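Local structure of 3-oxo-tetronate kinase (Cupriavidus necator, 5DMH) at residues 298-303 against 345-350; 385-390 against 446-451. The protein catalyses the ATP-dependent phosphorylation of 3-oxo-tetronate to 3-oxo-tetronate 4-phosphate, leaving ADP. All coordinates share one frame; numbering follows the deposited sequence.

Contact 1: 298-303 against 345-350. With ADP (adenosine-5'-diphosphate), chain C.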
loop_
_atom_site.group_PDB
_atom_site.type_symbol
_atom_site.label_atom_id
_atom_site.label_comp_id
_atom_site.label_asym_id
_atom_site.label_seq_id
_atom_site.Cartn_x
_atom_site.Cartn_y
_atom_site.Cartn_z
ATOM N N ALA A 298 -11.691 9.919 -3.861
ATOM C CA ALA A 298 -11.944 9.710 -2.438
ATOM C C ALA A 298 -11.274 10.817 -1.602
ATOM O O ALA A 298 -11.898 11.420 -0.728
ATOM C CB ALA A 298 -11.423 8.370 -2.015
ATOM N N THR A 299 -10.023 11.121 -1.916
ATOM C CA THR A 299 -9.300 12.147 -1.174
ATOM C C THR A 299 -9.894 13.536 -1.458
ATOM O O THR A 299 -9.992 14.354 -0.536
ATOM C CB THR A 299 -7.779 12.139 -1.444
ATOM O OG1 THR A 299 -7.241 10.845 -1.164
ATOM C CG2 THR A 299 -7.088 13.122 -0.563
ATOM N N ASN A 300 -10.303 13.808 -2.702
ATOM C CA ASN A 300 -10.998 15.071 -2.996
ATOM C C ASN A 300 -12.242 15.210 -2.137
ATOM O O ASN A 300 -12.521 16.296 -1.567
ATOM C CB ASN A 300 -11.270 15.254 -4.501
ATOM C CG ASN A 300 -10.083 15.881 -5.240
ATOM O OD1 ASN A 300 -9.939 17.100 -5.292
ATOM N ND2 ASN A 300 -9.235 15.047 -5.818
ATOM N N GLY A 301 -12.994 14.121 -2.023
ATOM C CA GLY A 301 -14.197 14.125 -1.231
ATOM C C GLY A 301 -13.931 14.305 0.252
ATOM O O GLY A 301 -14.708 14.966 0.956
ATOM N N GLN A 302 -12.807 13.764 0.721
ATOM C CA GLN A 302 -12.410 13.886 2.138
ATOM C C GLN A 302 -11.984 15.301 2.493
ATOM O O GLN A 302 -12.319 15.801 3.562
ATOM C CB GLN A 302 -11.307 12.867 2.485
ATOM C CG GLN A 302 -11.868 11.448 2.588
ATOM C CD GLN A 302 -10.932 10.343 2.152
ATOM O OE1 GLN A 302 -9.804 10.572 1.698
ATOM N NE2 GLN A 302 -11.440 9.109 2.226
ATOM N N VAL A 303 -11.279 15.942 1.570
ATOM C CA VAL A 303 -10.883 17.344 1.709
ATOM C C VAL A 303 -12.126 18.248 1.694
ATOM O O VAL A 303 -12.283 19.154 2.522
ATOM C CB VAL A 303 -9.911 17.712 0.570
ATOM C CG1 VAL A 303 -9.755 19.216 0.434
ATOM C CG2 VAL A 303 -8.548 17.006 0.761
ATOM N N TYR A 345 -2.981 20.365 2.145
ATOM C CA TYR A 345 -3.381 19.532 1.012
ATOM C C TYR A 345 -2.983 20.096 -0.325
ATOM O O TYR A 345 -3.028 21.293 -0.537
ATOM C CB TYR A 345 -4.905 19.266 1.014
ATOM C CG TYR A 345 -5.804 20.450 0.659
ATOM C CD1 TYR A 345 -6.109 21.407 1.606
ATOM C CD2 TYR A 345 -6.325 20.603 -0.617
ATOM C CE1 TYR A 345 -6.936 22.481 1.313
ATOM C CE2 TYR A 345 -7.138 21.680 -0.934
ATOM C CZ TYR A 345 -7.431 22.619 0.035
ATOM O OH TYR A 345 -8.251 23.675 -0.258
ATOM N N ALA A 346 -2.577 19.208 -1.219
ATOM C CA ALA A 346 -2.337 19.556 -2.607
ATOM C C ALA A 346 -3.452 18.996 -3.479
ATOM O O ALA A 346 -3.550 19.317 -4.663
ATOM C CB ALA A 346 -1.008 19.010 -3.048
ATOM N N THR A 347 -4.257 18.121 -2.881
ATOM C CA THR A 347 -5.414 17.491 -3.527
ATOM C C THR A 347 -6.173 18.417 -4.459
ATOM O O THR A 347 -6.629 19.486 -4.048
ATOM C CB THR A 347 -6.344 16.930 -2.445
ATOM O OG1 THR A 347 -5.558 16.192 -1.499
ATOM C CG2 THR A 347 -7.430 16.025 -3.038
ATOM N N SER A 348 -6.298 18.003 -5.721
ATOM C CA SER A 348 -6.841 18.836 -6.803
ATOM C C SER A 348 -7.605 17.979 -7.830
ATOM O O SER A 348 -7.443 16.766 -7.863
ATOM C CB SER A 348 -5.713 19.538 -7.567
ATOM O OG SER A 348 -4.936 20.385 -6.730
ATOM N N SER A 349 -8.372 18.627 -8.705
ATOM C CA SER A 349 -9.076 17.911 -9.761
ATOM C C SER A 349 -8.099 17.430 -10.831
ATOM O O SER A 349 -7.015 17.961 -10.956
ATOM C CB SER A 349 -10.125 18.791 -10.411
ATOM O OG SER A 349 -9.542 19.853 -11.144
ATOM N N PRO A 350 -8.513 16.460 -11.650
ATOM C CA PRO A 350 -7.649 15.960 -12.731
ATOM C C PRO A 350 -7.229 17.056 -13.713
ATOM O O PRO A 350 -6.087 17.108 -14.192
ATOM C CB PRO A 350 -8.527 14.892 -13.396
ATOM C CG PRO A 350 -9.383 14.395 -12.244
ATOM C CD PRO A 350 -9.723 15.642 -11.479
HETATM P PB ADP C . -2.496 7.728 -4.255
HETATM O O1B ADP C . -2.492 6.911 -2.968
HETATM O O2B ADP C . -3.838 8.404 -4.477
HETATM O O3B ADP C . -1.975 6.963 -5.463
HETATM P PA ADP C . 0.058 9.132 -3.976
HETATM O O1A ADP C . 0.447 10.044 -2.880
HETATM O O2A ADP C . 0.649 7.771 -4.116
HETATM O O3A ADP C . -1.568 9.035 -3.965
HETATM O "O5'" ADP C . 0.347 9.800 -5.406
HETATM C "C5'" ADP C . -0.153 11.084 -5.751
HETATM C "C4'" ADP C . 0.924 11.836 -6.527
HETATM O "O4'" ADP C . 0.343 12.955 -7.177
HETATM C "C3'" ADP C . 2.012 12.375 -5.607
HETATM O "O3'" ADP C . 3.302 12.330 -6.247
HETATM C "C2'" ADP C . 1.572 13.789 -5.395
HETATM O "O2'" ADP C . 2.607 14.620 -4.915
HETATM C "C1'" ADP C . 1.047 14.123 -6.771
HETATM N N9 ADP C . 0.160 15.279 -6.703
HETATM C C8 ADP C . -0.774 15.540 -5.755
HETATM N N7 ADP C . -1.380 16.713 -5.992
HETATM C C5 ADP C . -0.814 17.212 -7.116
HETATM C C6 ADP C . -0.978 18.437 -7.898
HETATM N N6 ADP C . -1.918 19.317 -7.497
HETATM N N1 ADP C . -0.222 18.590 -9.003
HETATM C C2 ADP C . 0.690 17.673 -9.389
HETATM N N3 ADP C . 0.924 16.524 -8.714
HETATM C C4 ADP C . 0.207 16.269 -7.578
#
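Val-303 and Thr-347 meet tip to tip at the packed end of this contact, where helix 297-308 lies against the loop that follows strand 343-345. With CG1 of Val-303 anti to the backbone N (chi1 165°), that methyl sits over one face of the Tyr-345 ring, 3.9 Å from its centroid, a CH-pi contact displaced toward the CD2-CE2 rim. The other methyl, CG2, turns to Thr-347 and lies 3.8 Å from its OG1. Thr-299 CG2 comes to the same OG1 at 3.6 Å, so this hydroxyl is walled by two methyls while its hydrogen bond goes to Ser-294 O. The methyl of Thr-347 rests on the amide of Asn-300, 3.5 Å from CG.

Toward Ser-349 and Pro-350 the fit loosens and solvent comes closer. Here Asn-300 ND2 donates to Ser-348 O (3.2 Å, 153° at the hydrogen); the acceptor lies near the amide plane, but the donor stands well above the carbonyl plane. The same ND2 also bonds Ser-296 O, which fixes the amide's rotation.

On the loop's nucleotide side, Ala-346 O takes two donors, Ser-348 OG at 2.7 Å and the adenine N6 of ADP at 3.3 Å. Arg-315 bonds the same Ser-348 hydroxyl. The loop thus forms the adenine-binding edge of the ATP site in the nucleotide-binding C-terminal domain of a four-carbon acid sugar kinase; the helix backs it through Thr-347 and, by the bond from Thr-299 OG1 to Ser-294 OG, supports another partner of ADP.

Contact 2: 385-390 against 446-451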
loop_
_atom_site.group_PDB
_atom_site.type_symbol
_atom_site.label_atom_id
_atom_site.label_comp_id
_atom_site.label_asym_id
_atom_site.label_seq_id
_atom_site.Cartn_x
_atom_site.Cartn_y
_atom_site.Cartn_z
ATOM N N THR A 385 4.045 17.358 17.558
ATOM C CA THR A 385 2.871 16.728 16.949
ATOM C C THR A 385 3.029 15.215 17.081
ATOM O O THR A 385 4.128 14.696 16.879
ATOM C CB THR A 385 2.697 17.179 15.474
ATOM O OG1 THR A 385 2.399 18.587 15.454
ATOM C CG2 THR A 385 1.564 16.419 14.791
ATOM N N ARG A 386 1.949 14.527 17.472
ATOM C CA ARG A 386 2.011 13.102 17.788
ATOM C C ARG A 386 1.098 12.256 16.890
ATOM O O ARG A 386 1.293 11.047 16.786
ATOM C CB ARG A 386 1.636 12.861 19.249
ATOM C CG ARG A 386 2.559 13.550 20.239
ATOM C CD ARG A 386 3.862 12.796 20.395
ATOM N NE ARG A 386 3.623 11.458 20.941
ATOM C CZ ARG A 386 3.376 11.202 22.221
ATOM N NH1 ARG A 386 3.351 12.189 23.107
ATOM N NH2 ARG A 386 3.163 9.955 22.618
ATOM N N ARG A 387 0.086 12.879 16.282
ATOM C CA ARG A 387 -0.866 12.133 15.425
ATOM C C ARG A 387 -0.800 12.656 13.997
ATOM O O ARG A 387 -0.954 13.850 13.760
ATOM C CB ARG A 387 -2.315 12.246 15.943
ATOM C CG ARG A 387 -2.547 11.706 17.365
ATOM C CD ARG A 387 -3.978 11.958 17.844
ATOM N NE ARG A 387 -4.201 13.376 18.078
ATOM C CZ ARG A 387 -5.307 14.060 17.797
ATOM N NH1 ARG A 387 -5.346 15.361 18.068
ATOM N NH2 ARG A 387 -6.365 13.483 17.261
ATOM N N PHE A 388 -0.569 11.743 13.059
ATOM C CA PHE A 388 -0.437 12.075 11.648
ATOM C C PHE A 388 -1.345 11.221 10.803
ATOM O O PHE A 388 -1.198 9.983 10.772
ATOM C CB PHE A 388 1.010 11.833 11.205
ATOM C CG PHE A 388 2.028 12.629 11.957
ATOM C CD1 PHE A 388 2.429 12.248 13.230
ATOM C CD2 PHE A 388 2.627 13.741 11.377
ATOM C CE1 PHE A 388 3.391 12.978 13.912
ATOM C CE2 PHE A 388 3.579 14.459 12.060
ATOM C CZ PHE A 388 3.956 14.092 13.317
ATOM N N VAL A 389 -2.267 11.872 10.090
ATOM C CA VAL A 389 -3.099 11.229 9.068
ATOM C C VAL A 389 -2.596 11.680 7.703
ATOM O O VAL A 389 -2.550 12.863 7.424
ATOM C CB VAL A 389 -4.583 11.643 9.214
ATOM C CG1 VAL A 389 -5.426 11.008 8.120
ATOM C CG2 VAL A 389 -5.100 11.275 10.596
ATOM N N VAL A 390 -2.175 10.720 6.887
ATOM C CA VAL A 390 -1.572 10.978 5.600
ATOM C C VAL A 390 -2.390 10.304 4.503
ATOM O O VAL A 390 -2.630 9.106 4.556
ATOM C CB VAL A 390 -0.121 10.474 5.534
ATOM C CG1 VAL A 390 0.537 10.952 4.243
ATOM C CG2 VAL A 390 0.700 10.906 6.759
ATOM N N GLU A 446 -12.537 10.606 11.379
ATOM C CA GLU A 446 -12.552 9.253 11.913
ATOM C C GLU A 446 -11.154 8.792 12.324
ATOM O O GLU A 446 -10.964 8.251 13.423
ATOM C CB GLU A 446 -13.151 8.284 10.895
ATOM C CG GLU A 446 -14.644 8.468 10.703
ATOM C CD GLU A 446 -15.184 7.665 9.532
ATOM O OE1 GLU A 446 -14.637 7.766 8.413
ATOM O OE2 GLU A 446 -16.143 6.913 9.738
ATOM N N ALA A 447 -10.186 9.031 11.453
ATOM C CA ALA A 447 -8.797 8.627 11.699
ATOM C C ALA A 447 -8.173 9.388 12.879
ATOM O O ALA A 447 -7.608 8.778 13.804
ATOM C CB ALA A 447 -7.985 8.830 10.438
ATOM N N LEU A 448 -8.331 10.709 12.882
ATOM C CA LEU A 448 -7.758 11.527 13.941
ATOM C C LEU A 448 -8.254 11.048 15.297
ATOM O O LEU A 448 -7.480 10.942 16.252
ATOM C CB LEU A 448 -8.126 12.999 13.751
ATOM C CG LEU A 448 -7.246 13.734 12.753
ATOM C CD1 LEU A 448 -7.898 15.047 12.439
ATOM C CD2 LEU A 448 -5.829 13.950 13.338
ATOM N N ARG A 449 -9.555 10.784 15.389
ATOM C CA ARG A 449 -10.162 10.316 16.634
ATOM C C ARG A 449 -9.707 8.927 17.050
ATOM O O ARG A 449 -9.495 8.668 18.227
ATOM C CB ARG A 449 -11.700 10.332 16.538
ATOM C CG ARG A 449 -12.289 11.721 16.567
ATOM C CD ARG A 449 -13.805 11.701 16.412
ATOM N NE ARG A 449 -14.370 13.039 16.527
ATOM C CZ ARG A 449 -14.580 13.672 17.684
ATOM N NH1 ARG A 449 -14.271 13.094 18.842
ATOM N NH2 ARG A 449 -15.100 14.894 17.687
ATOM N N GLN A 450 -9.586 8.010 16.098
ATOM C CA GLN A 450 -9.153 6.681 16.459
ATOM C C GLN A 450 -7.679 6.669 16.904
ATOM O O GLN A 450 -7.303 5.893 17.770
ATOM C CB GLN A 450 -9.378 5.703 15.311
ATOM C CG GLN A 450 -9.340 4.282 15.808
ATOM C CD GLN A 450 -9.778 3.285 14.772
ATOM O OE1 GLN A 450 -10.806 3.461 14.108
ATOM N NE2 GLN A 450 -8.996 2.226 14.619
ATOM N N LEU A 451 -6.860 7.546 16.321
ATOM C CA LEU A 451 -5.441 7.632 16.675
ATOM C C LEU A 451 -5.263 8.093 18.132
ATOM O O LEU A 451 -4.324 7.684 18.828
ATOM C CB LEU A 451 -4.705 8.563 15.703
ATOM C CG LEU A 451 -4.485 8.127 14.260
ATOM C CD1 LEU A 451 -3.566 9.123 13.560
ATOM C CD2 LEU A 451 -3.903 6.721 14.167
#
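Val-389 CG2 packs into the group formed by Ala-447 CB, Leu-448 CD2 and Leu-451 CD1, approaching the alanine methyl to 3.8 Å and the two leucine methyls almost as closely. CG2 stands anti to the carbonyl carbon, and the other methyl, CG1, leans toward Ala-447, 4.1 Å from its CB. The side chain of Leu-448 runs across that of Val-389 at about a right angle and brings CG as well as CD2 against CG2. Leu-451 brings CD1 up to the same methyl from the Arg-387 side, and this CD1 also lies 3.8 Å from the backbone O of Phe-388.

This is a helix laid on the face of a beta-sheet: helix 443-451 covers strand 387-391 and runs nearly antiparallel to it. The axes of strand 387-390 and helix 446-451 come within 8.6 Å, their directions 150° apart. Ala-447 and Leu-451 also touch the neighbouring strand 430-434, while Leu-448 touches Val-290 of strand 288-292, so the helix spans several strands. Phe-388 points to the other face, toward helix 393-403, as side chains alternate along the strand in this layered alpha/beta domain.

Arg-387 brings charge to the edge of the apolar patch. Its CD passes Leu-451 CB at 4.1 Å, and the bend at chi3 (-70°) swings the guanidinium toward the helix, where NH2 donates to Leu-448 O at 3.0 Å. The oxygen lies in the guanidinium plane, yet the donor is well above the carbonyl plane, and the bond is bent to 143°. Leu-448 CD2 lies over one face of the guanidinium at its NH2 end. NH1 of this buried group bonds Gly-286 O, just before strand 288-292.

In the fold
Contact 1 closes along the chain before contact 2 opens, and their centres lie 18 Å apart, with nearest atoms about 7 Å apart and no touch between them. Both belong to the C-terminal nucleotide-binding half, whose neighbouring parallel strands 387-391, 288-292 and 343-345 tie them together: contact 1 lies at the end of 343-345, contact 2 on 387-391. Helix 443-451 is a second bridge, since its Phe-444 touches Val-303 of contact 1 while its later turns form contact 2. One contact therefore borders the bound ADP, whereas the other seats the chain's last helix on the sheet, the side chain of Val-389 about 12 Å from the bound ADP.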